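Local coordinates for protein ADP-ribosylating toxin CARDS (Mycoplasma pneumoniae, PDB 4TLV) that transfers the ADP-ribosyl group from NAD+ to target proteins and causes vacuolization of mammalian cells as the main virulence factor of its bacterium, at residues A58-R61 with F62-S65; L100-R104 with Q105-V109; P140-A143 with A144-R147; A162-A166 with G167-E171. All coordinates share one frame; numbering follows the deposited sequence.

In the fold
All four contacts are local turns or helix ends within the mono-ADP-ribosyltransferase domain, and they follow one another along the chain. Interactions 1 and 4 are neighbours, their centres about 17 Å apart, and they touch where E171 packs on the backbone of G64 and S65. Interactions 3 and 4 lead into strands 146-156 and 168-181, adjacent in the five-stranded antiparallel sheet, yet their centres lie about 38 Å apart. Interaction 2 closes helix 92-104 and lies on the opposite side of the chain's centre from interaction 4, about 45 Å between centres. Interactions 1, 2 and 4 also reach D2, D3 or the segment before D2, so these three lie where the catalytic domain meets the C-terminal part of the toxin.

Interaction 1. Residues A58-R61 with F62-S65; sequences AAIR and FFGS
F63 N and G64 N donate back to I60 O and R61 O, three residues earlier, at 2.9 Å and 3.0 Å respectively, carrying the chain from helix 56-60 into a short 3-10 turn. Both N-H groups approach from well above the carbonyl plane, and the first bond is markedly bent, with an N-H...O angle of 134°. A water bridges the same turn, donating to A58 O and accepting from F62 N. F62 turns its ring back toward the preceding helical turn: CG stands between the backbone N and carbonyl carbon (chi1 77°), which brings the ring edge to that turn, with CE1 3.3 Å from A59 O and the oxygen near the ring plane. F63 CB sits over one face of this ring, 4.1 Å above its centre. On its other flank the same CB meets I60 CG1 at 3.8 Å, the two side chains slanting past each other. S65 closes the turn through OG, which donates to F62 O at 2.8 Å, in the carbonyl plane; S65 N adds a longer bond to that oxygen. R61 bends at chi2 (53°), so that its guanidinium lies obliquely near the G64-S65 backbone; NE donates to the M434 carbonyl and NH1 to that of V220, with a weak bond from NH2 to the S221 carbonyl. I60 and F62 rest on V13 of strand 9-14. The chemistry implies a turn anchored twice: the carbonyls of I60, R61 and F62 are used by backbone N-H groups and a serine hydroxyl, while its arginine ties the catalytic domain to M434 in D2.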
# COMPACT_ATOMS: atom_id res chain seq x y z
N ALA A 58 2.77 9.06 1.26
CA ALA A 58 2.76 8.24 2.47
C ALA A 58 3.56 8.89 3.60
O ALA A 58 3.17 8.80 4.77
CB ALA A 58 3.27 6.82 2.17
N ALA A 59 4.67 9.54 3.28
CA ALA A 59 5.46 10.23 4.31
C ALA A 59 4.65 11.33 5.00
O ALA A 59 4.88 11.63 6.16
CB ALA A 59 6.74 10.83 3.72
N ILE A 60 3.73 11.95 4.27
CA ILE A 60 3.06 13.15 4.80
C ILE A 60 1.66 12.87 5.36
O ILE A 60 1.05 13.74 6.00
CB ILE A 60 3.02 14.31 3.76
CG1 ILE A 60 2.64 15.63 4.46
CG2 ILE A 60 2.00 14.03 2.68
CD1 ILE A 60 2.92 16.87 3.60
N ARG A 61 1.16 11.65 5.18
CA ARG A 61 -0.20 11.33 5.65
C ARG A 61 -0.45 11.69 7.12
O ARG A 61 -1.50 12.28 7.45
CB ARG A 61 -0.55 9.86 5.37
CG ARG A 61 -1.94 9.41 5.88
CD ARG A 61 -3.09 10.31 5.41
NE ARG A 61 -4.34 9.88 6.02
CZ ARG A 61 -4.72 10.22 7.25
NH1 ARG A 61 -3.95 11.01 7.99
NH2 ARG A 61 -5.88 9.77 7.75
N PHE A 62 0.48 11.34 8.02
CA PHE A 62 0.24 11.58 9.46
C PHE A 62 0.03 13.07 9.69
O PHE A 62 -0.69 13.48 10.60
CB PHE A 62 1.41 11.09 10.33
CG PHE A 62 2.61 12.02 10.32
CD1 PHE A 62 3.55 11.95 9.30
CD2 PHE A 62 2.77 12.99 11.31
CE1 PHE A 62 4.65 12.81 9.26
CE2 PHE A 62 3.87 13.87 11.28
CZ PHE A 62 4.81 13.77 10.25
N PHE A 63 0.68 13.87 8.86
CA PHE A 63 0.71 15.31 9.03
C PHE A 63 -0.65 15.96 8.70
O PHE A 63 -0.90 17.11 9.07
CB PHE A 63 1.85 15.89 8.17
CG PHE A 63 2.25 17.29 8.54
CD1 PHE A 63 2.83 17.56 9.77
CD2 PHE A 63 2.08 18.34 7.65
CE1 PHE A 63 3.22 18.84 10.11
CE2 PHE A 63 2.46 19.62 7.98
CZ PHE A 63 3.03 19.87 9.22
N GLY A 64 -1.52 15.21 8.04
CA GLY A 64 -2.89 15.66 7.79
C GLY A 64 -3.91 15.27 8.86
O GLY A 64 -5.12 15.29 8.58
N SER A 65 -3.46 14.89 10.06
CA SER A 65 -4.38 14.56 11.15
C SER A 65 -5.33 15.72 11.42
O SER A 65 -4.92 16.88 11.38
CB SER A 65 -3.61 14.30 12.45
OG SER A 65 -2.85 13.11 12.35
O HOH W 1 2.41 9.31 7.34

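Interaction 2. Residues L100-R104 with Q105-V109; sequences LDLMR and QRQVV
Q105 and D101, one turn apart, face each other at the C-terminal end of helix 92-104, where the chain closes in a Schellman motif. R106 takes positive phi (66°), and two bonds run back into the last turn: Q107 N to L102 O at 2.9 Å, and a weaker one from R106 N to M103 O. Q105 N still makes the regular helical bond to D101 O. The side chains of this pair add a second link beside it. D101 has CG anti to its own N (chi1 177°), whereas Q105 CG lies beside the backbone N and its chain runs extended beyond CG, which brings the carboxamide obliquely across the carboxylate. NE2 donates to OD1 of D101 at 2.8 Å, on the syn side and out of the carboxylate plane, the two flat groups being turned by 31°. Both polar ends have further partners in D3, S529 for the carboxylate and D531 for the amide, so the pair is part of the contact between the catalytic domain and D3. An apolar contact follows: V108, beginning strand 108-110, puts one methyl, CG2, between two helix side chains, 3.7 Å from M103 CG and 3.8 Å from L102 CB. The turn at R106 is consistent with V108 folding back onto the helix end. R104, bent at two torsions, carries its guanidinium to Q119 and to the Y549 carbonyl. L102 and Q107 cross at about a right angle, L102 CD2 lying 3.2 Å from Q107 OE1.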
# COMPACT_ATOMS: atom_id res chain seq x y z
N LEU A 100 8.14 -13.87 8.79
CA LEU A 100 7.01 -14.80 8.79
C LEU A 100 7.43 -16.14 8.20
O LEU A 100 7.18 -17.20 8.78
CB LEU A 100 5.84 -14.23 7.98
CG LEU A 100 4.69 -15.23 7.83
CD1 LEU A 100 4.02 -15.51 9.17
CD2 LEU A 100 3.68 -14.68 6.80
N ASP A 101 8.07 -16.10 7.04
CA ASP A 101 8.62 -17.28 6.38
C ASP A 101 9.49 -18.08 7.37
O ASP A 101 9.24 -19.25 7.61
CB ASP A 101 9.43 -16.83 5.17
CG ASP A 101 10.12 -17.97 4.45
OD1 ASP A 101 9.61 -19.11 4.48
OD2 ASP A 101 11.15 -17.71 3.79
N LEU A 102 10.50 -17.43 7.95
CA LEU A 102 11.37 -18.13 8.90
C LEU A 102 10.58 -18.75 10.06
O LEU A 102 10.84 -19.89 10.45
CB LEU A 102 12.46 -17.20 9.41
CG LEU A 102 13.43 -16.71 8.31
CD1 LEU A 102 14.27 -15.60 8.84
CD2 LEU A 102 14.30 -17.85 7.79
N MET A 103 9.62 -18.01 10.62
CA MET A 103 8.78 -18.53 11.69
C MET A 103 7.97 -19.75 11.26
O MET A 103 7.86 -20.71 12.01
CB MET A 103 7.88 -17.44 12.28
CG MET A 103 8.67 -16.35 13.01
SD MET A 103 7.60 -15.21 13.90
CE MET A 103 6.43 -14.79 12.61
N ARG A 104 7.39 -19.71 10.06
CA ARG A 104 6.60 -20.85 9.60
C ARG A 104 7.48 -22.07 9.33
O ARG A 104 7.03 -23.20 9.48
CB ARG A 104 5.81 -20.53 8.33
CG ARG A 104 4.74 -19.44 8.48
CD ARG A 104 3.82 -19.64 9.69
NE ARG A 104 3.10 -20.92 9.70
CZ ARG A 104 2.22 -21.26 10.64
NH1 ARG A 104 1.93 -20.41 11.61
NH2 ARG A 104 1.61 -22.44 10.60
N GLN A 105 8.72 -21.84 8.90
CA GLN A 105 9.63 -22.95 8.60
C GLN A 105 10.36 -23.39 9.86
O GLN A 105 11.21 -24.28 9.81
CB GLN A 105 10.65 -22.56 7.51
CG GLN A 105 10.03 -22.22 6.14
CD GLN A 105 10.99 -22.45 4.98
OE1 GLN A 105 11.46 -23.58 4.77
NE2 GLN A 105 11.27 -21.40 4.21
N ARG A 106 10.05 -22.75 10.98
CA ARG A 106 10.63 -23.08 12.29
C ARG A 106 12.14 -22.80 12.42
O ARG A 106 12.89 -23.62 12.96
CB ARG A 106 10.28 -24.53 12.67
CG ARG A 106 8.77 -24.77 12.74
CD ARG A 106 8.41 -26.25 12.72
NE ARG A 106 6.96 -26.44 12.88
CZ ARG A 106 6.26 -25.95 13.89
NH1 ARG A 106 6.86 -25.24 14.84
NH2 ARG A 106 4.95 -26.17 13.97
N GLN A 107 12.57 -21.64 11.96
CA GLN A 107 13.99 -21.29 11.98
C GLN A 107 14.22 -20.07 12.84
O GLN A 107 15.12 -19.27 12.60
CB GLN A 107 14.50 -21.08 10.55
CG GLN A 107 14.30 -22.33 9.68
CD GLN A 107 14.51 -22.08 8.19
OE1 GLN A 107 14.96 -21.01 7.79
NE2 GLN A 107 14.19 -23.08 7.38
N VAL A 108 13.40 -19.92 13.86
CA VAL A 108 13.52 -18.77 14.74
C VAL A 108 13.66 -19.21 16.20
O VAL A 108 13.00 -20.14 16.65
CB VAL A 108 12.29 -17.84 14.61
CG1 VAL A 108 12.24 -16.84 15.76
CG2 VAL A 108 12.31 -17.12 13.24
N VAL A 109 14.52 -18.53 16.94
CA VAL A 109 14.58 -18.71 18.38
C VAL A 109 13.91 -17.52 19.05
O VAL A 109 14.34 -16.38 18.87
CB VAL A 109 16.04 -18.86 18.86
CG1 VAL A 109 16.14 -18.63 20.35
CG2 VAL A 109 16.56 -20.24 18.48

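Interaction 3. Residues P140-A143 with A144-R147; sequences PIAA and ANVR. With SO4 (sulfate ion), chain G.
A142 and N145 meet across a 3-10 turn that leads the chain into strand 146-156 of the catalytic domain's antiparallel sheet. Two backbone hydrogen bonds of the i to i+3 kind define it: N145 N donates to A142 O at 3.1 Å and V146 N to A143 O at 3.0 Å. Each donor stands more than 50° out of its carbonyl plane, as the tight curvature demands. Water supplies a further polar link, accepting from A142 N and donating to N145 OD1, the latter at 2.7 Å. N145 CG lies beside its own N (chi1 -72°), which turns the amide back over the start of the turn and sets OD1 where this water can reach both residues. Its other end is engaged too, ND2 donating to the R84 carbonyl and to D86, so both ends of the buried amide have partners and its rotation is fixed. Apolar contacts are modest. I141 and N145 cross nearly at right angles, I141 CG2 touching N145 CB at 3.9 Å, and both rest on I83 of strand 76-84. V146 CG2 lies near the carbonyl oxygens of A142 and A143. The charged group is R147, beyond the turn. Its side chain runs extended from the backbone before bending at chi3, and its NE forms a salt bridge with E82 of the neighbouring strand. A sulfate ion, probably from the crystallisation liquor and also bound by R8, is gripped at two corners: R147 NH1 donates to O1 and NH2 to O4, each at 2.9 Å.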
# COMPACT_ATOMS: atom_id res chain seq x y z
N PRO A 140 21.95 6.05 11.75
CA PRO A 140 21.90 7.45 11.32
C PRO A 140 21.93 7.63 9.80
O PRO A 140 22.51 6.83 9.08
CB PRO A 140 23.19 8.05 11.91
CG PRO A 140 23.56 7.14 13.02
CD PRO A 140 23.13 5.78 12.58
N ILE A 141 21.32 8.72 9.34
CA ILE A 141 21.35 9.07 7.93
C ILE A 141 22.26 10.27 7.77
O ILE A 141 22.03 11.29 8.41
CB ILE A 141 19.94 9.43 7.40
CG1 ILE A 141 19.00 8.22 7.53
CG2 ILE A 141 20.03 9.88 5.93
CD1 ILE A 141 17.56 8.52 7.10
N ALA A 142 23.29 10.14 6.94
CA ALA A 142 24.26 11.21 6.72
C ALA A 142 23.66 12.39 5.95
O ALA A 142 22.77 12.20 5.12
CB ALA A 142 25.45 10.69 5.98
N ALA A 143 24.17 13.60 6.21
CA ALA A 143 23.72 14.77 5.47
C ALA A 143 23.85 14.58 3.96
O ALA A 143 23.03 15.06 3.17
CB ALA A 143 24.50 16.02 5.92
N ALA A 144 24.91 13.88 3.55
CA ALA A 144 25.18 13.65 2.13
C ALA A 144 24.08 12.88 1.37
O ALA A 144 24.03 12.96 0.15
CB ALA A 144 26.54 12.96 1.94
N ASN A 145 23.23 12.14 2.09
CA ASN A 145 22.09 11.45 1.46
C ASN A 145 20.91 12.38 1.16
O ASN A 145 20.04 12.04 0.36
CB ASN A 145 21.56 10.30 2.36
CG ASN A 145 22.50 9.11 2.41
OD1 ASN A 145 23.67 9.29 3.00
ND2 ASN A 145 22.15 8.01 1.93
N VAL A 146 20.85 13.54 1.82
CA VAL A 146 19.65 14.37 1.76
C VAL A 146 19.74 15.34 0.59
O VAL A 146 20.60 16.24 0.57
CB VAL A 146 19.42 15.14 3.08
CG1 VAL A 146 18.10 15.93 3.03
CG2 VAL A 146 19.40 14.18 4.27
N ARG A 147 18.91 15.14 -0.42
CA ARG A 147 19.04 15.93 -1.64
C ARG A 147 18.27 17.24 -1.59
O ARG A 147 18.79 18.28 -2.01
CB ARG A 147 18.63 15.15 -2.89
CG ARG A 147 18.83 15.95 -4.20
CD ARG A 147 18.77 15.08 -5.46
NE ARG A 147 17.39 14.82 -5.87
CZ ARG A 147 17.06 14.33 -7.05
NH1 ARG A 147 18.00 14.04 -7.95
NH2 ARG A 147 15.78 14.12 -7.35
S SO4 G . 16.29 11.69 -10.45
O1 SO4 G . 17.62 12.25 -10.21
O2 SO4 G . 15.97 11.65 -11.89
O3 SO4 G . 16.26 10.33 -9.93
O4 SO4 G . 15.28 12.53 -9.76
O HOH W 2 23.74 7.82 5.32

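Interaction 4. Residues A162-A166 with G167-E171; sequences AHHPA and GRVVE. With ACT (acetate ion), chain M.
H164 sets its ring beside V169 through chi1 of -56°, with CG next to the backbone N, while V169 has CG1 anti to its N (chi1 179°) and presents CG2 to the imidazole. This methyl stands over the ring centre, 3.8 Å from the centroid and 5° off the normal, a clear CH-pi contact. The ring's ND1 is hydrogen-bonded to E69. P165 and V170 cross at about a right angle, P165 CD touching V170 CG2 at 3.6 Å. Between these pairs the chain reverses in two overlapping beta turns leading into strand 168-181. P165 and A166 form a type II turn, closed by G167 N to H164 O at 2.9 Å; A166 and G167, both with positive phi, form a type I' turn closed by R168 N to P165 O at 3.0 Å. A water extends the link, accepting from V170 N and donating to H163 O. R168, bent at chi2, reaches the W66 carbonyl. H163, before the turns, holds an acetate ion, probably from the crystallisation liquor: backbone N and ring ND1 both donate to its OXT, the latter at 2.8 Å and in the ring plane, and H163 NE2 is hydrogen-bonded to E273 of the KELED motif.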
# COMPACT_ATOMS: atom_id res chain seq x y z
N ALA A 162 -17.02 23.96 6.07
CA ALA A 162 -17.12 22.50 6.17
C ALA A 162 -17.60 22.10 7.56
O ALA A 162 -17.13 22.65 8.55
CB ALA A 162 -15.76 21.85 5.88
N HIS A 163 -18.52 21.14 7.64
CA HIS A 163 -18.91 20.63 8.95
C HIS A 163 -17.77 19.77 9.50
O HIS A 163 -16.92 19.30 8.75
CB HIS A 163 -20.21 19.84 8.89
CG HIS A 163 -20.06 18.45 8.35
ND1 HIS A 163 -20.00 18.17 7.00
CD2 HIS A 163 -19.99 17.25 8.98
CE1 HIS A 163 -19.89 16.87 6.82
NE2 HIS A 163 -19.87 16.28 8.00
N HIS A 164 -17.74 19.61 10.82
CA HIS A 164 -16.65 18.91 11.49
C HIS A 164 -17.08 17.49 11.87
O HIS A 164 -17.81 17.32 12.84
CB HIS A 164 -16.24 19.67 12.74
CG HIS A 164 -15.87 21.10 12.48
ND1 HIS A 164 -15.96 22.08 13.44
CD2 HIS A 164 -15.42 21.71 11.36
CE1 HIS A 164 -15.57 23.23 12.93
NE2 HIS A 164 -15.24 23.04 11.67
N PRO A 165 -16.66 16.48 11.11
CA PRO A 165 -17.17 15.13 11.40
C PRO A 165 -16.75 14.67 12.80
O PRO A 165 -15.57 14.72 13.15
CB PRO A 165 -16.51 14.26 10.30
CG PRO A 165 -16.15 15.27 9.19
CD PRO A 165 -15.74 16.50 9.96
N ALA A 166 -17.73 14.23 13.60
CA ALA A 166 -17.50 13.85 14.99
C ALA A 166 -16.73 14.92 15.77
O ALA A 166 -15.97 14.60 16.67
CB ALA A 166 -16.78 12.49 15.06
N GLY A 167 -16.90 16.18 15.40
CA GLY A 167 -16.27 17.27 16.13
C GLY A 167 -14.81 17.52 15.80
O GLY A 167 -14.12 18.24 16.53
N ARG A 168 -14.32 16.92 14.71
CA ARG A 168 -12.94 17.14 14.27
C ARG A 168 -12.92 17.92 12.96
O ARG A 168 -13.83 17.79 12.15
CB ARG A 168 -12.19 15.81 14.11
CG ARG A 168 -11.77 15.18 15.44
CD ARG A 168 -10.42 15.68 15.86
NE ARG A 168 -9.99 15.10 17.13
CZ ARG A 168 -8.79 15.27 17.66
NH1 ARG A 168 -7.86 15.96 17.01
NH2 ARG A 168 -8.51 14.71 18.83
N VAL A 169 -11.89 18.73 12.76
CA VAL A 169 -11.83 19.61 11.59
C VAL A 169 -11.00 18.98 10.48
O VAL A 169 -9.83 18.67 10.68
CB VAL A 169 -11.17 20.94 11.96
CG1 VAL A 169 -11.10 21.83 10.74
CG2 VAL A 169 -11.94 21.61 13.10
N VAL A 170 -11.62 18.79 9.31
CA VAL A 170 -10.99 18.14 8.18
C VAL A 170 -9.82 18.95 7.65
O VAL A 170 -9.98 20.11 7.26
CB VAL A 170 -12.00 17.91 7.03
CG1 VAL A 170 -11.32 17.24 5.83
CG2 VAL A 170 -13.19 17.06 7.50
N GLU A 171 -8.64 18.33 7.63
CA GLU A 171 -7.43 18.97 7.17
C GLU A 171 -6.87 18.25 5.95
O GLU A 171 -7.11 17.05 5.76
CB GLU A 171 -6.35 18.91 8.25
CG GLU A 171 -6.74 19.55 9.56
CD GLU A 171 -6.55 21.06 9.55
OE1 GLU A 171 -5.54 21.54 9.00
OE2 GLU A 171 -7.42 21.75 10.11
C ACT M . -18.86 19.82 4.03
O ACT M . -18.15 18.79 4.17
OXT ACT M . -19.65 20.10 4.97
CH3 ACT M . -18.79 20.67 2.80
O HOH W 3 -14.13 20.23 8.87